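Side-chain contact in SCARECROW-LIKE protein 7 (Oryza sativa Japonica Group, PDB 5HYZ), which probably acts as a DNA-binding transcription factor of the GRAS family in plant development and abiotic stress resistance: residues S268-A272 with M273-S277. Sequence-based numbering, arbitrary orientation.
Sequences SLDVA and MTRDS
Asp-270 and Arg-275 form a salt bridge across the short loop that joins helix 251-272 to helix 278-296 in the GRAS domain, with a type I beta turn from Thr-274 to Ser-277. Arg-275 comes side-on: NE donates to Asp-270 OD1 at 2.8 Å, nearly straight at 167°, while its NH2 reaches Asp-270 OD2 at 3.2 Å. Both oxygens are met on their syn sides, and the carboxylate and guanidinium planes are 28° apart. Asp-270 OD1 has a second cationic partner in Arg-280, so this carboxylate links the end of its own helix both to the turn and to helix 278-296; the additional charge probably favours its ionised form. Pro-39 of helix 39-57 touches both members of the pair.

The selenomethionine Met-273 starts from a backbone N bonded to Leu-269 O at 3.0 Å. Its CB and CG start beside the Ala-272 carbonyl group, and CG packs 4.2 Å from Ala-272 CB. With CG anti to its own carbonyl carbon, the chain runs alongside Leu-269, pointing the same way. The chain bends at chi3 (-59°), about the CG-SE bond, carrying CE to the Leu-269 side chain. Thr-82 and Ala-86 of helix 74-86 also touch Met-273. At the tip, the methyl CE is tightly packed, 3.4 Å from both CB and CD2 of Leu-269.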
loop_
_atom_site.group_PDB
_atom_site.type_symbol
_atom_site.label_atom_id
_atom_site.label_comp_id
_atom_site.label_asym_id
_atom_site.label_seq_id
_atom_site.Cartn_x
_atom_site.Cartn_y
_atom_site.Cartn_z
ATOM N N SER A 268 -4.488 16.873 -4.555
ATOM C CA SER A 268 -4.296 15.423 -4.299
ATOM C C SER A 268 -4.919 14.985 -2.957
ATOM O O SER A 268 -5.372 13.854 -2.809
ATOM C CB SER A 268 -2.809 15.081 -4.369
ATOM O OG SER A 268 -2.124 15.517 -3.228
ATOM N N LEU A 269 -4.976 15.877 -1.977
ATOM C CA LEU A 269 -5.706 15.521 -0.757
ATOM C C LEU A 269 -7.204 15.424 -1.023
ATOM O O LEU A 269 -7.891 14.605 -0.405
ATOM C CB LEU A 269 -5.471 16.545 0.364
ATOM C CG LEU A 269 -4.109 16.571 1.057
ATOM C CD1 LEU A 269 -4.181 17.382 2.358
ATOM C CD2 LEU A 269 -3.624 15.166 1.322
ATOM N N ASP A 270 -7.701 16.291 -1.902
ATOM C CA ASP A 270 -9.144 16.364 -2.164
ATOM C C ASP A 270 -9.678 15.100 -2.793
ATOM O O ASP A 270 -10.837 14.715 -2.583
ATOM C CB ASP A 270 -9.470 17.519 -3.109
ATOM C CG ASP A 270 -10.961 17.819 -3.169
ATOM O OD1 ASP A 270 -11.567 17.937 -2.094
ATOM O OD2 ASP A 270 -11.517 17.917 -4.286
ATOM N N VAL A 271 -8.870 14.493 -3.653
ATOM C CA VAL A 271 -9.361 13.286 -4.304
ATOM C C VAL A 271 -9.323 12.116 -3.316
ATOM O O VAL A 271 -10.080 11.146 -3.451
ATOM C CB VAL A 271 -8.543 12.996 -5.618
ATOM C CG1 VAL A 271 -8.883 11.654 -6.192
ATOM C CG2 VAL A 271 -8.824 14.066 -6.658
ATOM N N ALA A 272 -8.457 12.209 -2.304
ATOM C CA ALA A 272 -8.210 11.083 -1.399
ATOM C C ALA A 272 -9.095 11.035 -0.152
ATOM O O ALA A 272 -9.402 9.957 0.359
ATOM C CB ALA A 272 -6.707 11.086 -0.969
HETATM N N MSE A 273 -9.498 12.195 0.362
HETATM C CA MSE A 273 -10.204 12.245 1.636
HETATM C C MSE A 273 -11.503 13.048 1.536
HETATM O O MSE A 273 -11.676 13.844 0.615
HETATM C CB MSE A 273 -9.292 12.841 2.704
HETATM C CG MSE A 273 -8.023 12.026 2.959
HETATM SE SE MSE A 273 -6.753 13.056 4.052
HETATM C CE MSE A 273 -6.600 14.517 2.841
ATOM N N THR A 274 -12.423 12.852 2.479
ATOM C CA THR A 274 -13.688 13.604 2.459
ATOM C C THR A 274 -13.464 15.081 2.805
ATOM O O THR A 274 -12.523 15.414 3.541
ATOM C CB THR A 274 -14.708 13.047 3.472
ATOM O OG1 THR A 274 -14.158 13.172 4.786
ATOM C CG2 THR A 274 -14.991 11.579 3.214
ATOM N N ARG A 275 -14.358 15.939 2.304
ATOM C CA ARG A 275 -14.391 17.373 2.626
ATOM C C ARG A 275 -14.534 17.682 4.123
ATOM O O ARG A 275 -14.132 18.744 4.572
ATOM C CB ARG A 275 -15.537 18.047 1.861
ATOM C CG ARG A 275 -15.364 18.128 0.353
ATOM C CD ARG A 275 -14.391 19.251 0.002
ATOM N NE ARG A 275 -13.954 19.185 -1.392
ATOM C CZ ARG A 275 -14.528 19.820 -2.408
ATOM N NH1 ARG A 275 -15.580 20.598 -2.202
ATOM N NH2 ARG A 275 -14.038 19.697 -3.640
ATOM N N ASP A 276 -15.090 16.764 4.908
ATOM C CA ASP A 276 -15.275 17.043 6.336
ATOM C C ASP A 276 -14.253 16.332 7.236
ATOM O O ASP A 276 -14.311 16.443 8.457
ATOM C CB ASP A 276 -16.701 16.667 6.763
ATOM C CG ASP A 276 -16.948 15.166 6.732
ATOM O OD1 ASP A 276 -16.445 14.498 5.799
ATOM O OD2 ASP A 276 -17.636 14.651 7.650
ATOM N N SER A 277 -13.308 15.609 6.637
ATOM C CA SER A 277 -12.290 14.898 7.423
ATOM C C SER A 277 -11.495 15.820 8.308
ATOM O O SER A 277 -10.838 16.716 7.811
ATOM C CB SER A 277 -11.307 14.139 6.511
ATOM O OG SER A 277 -10.157 13.785 7.275
HETATM O O HOH W 1 -12.868 15.395 -0.838
#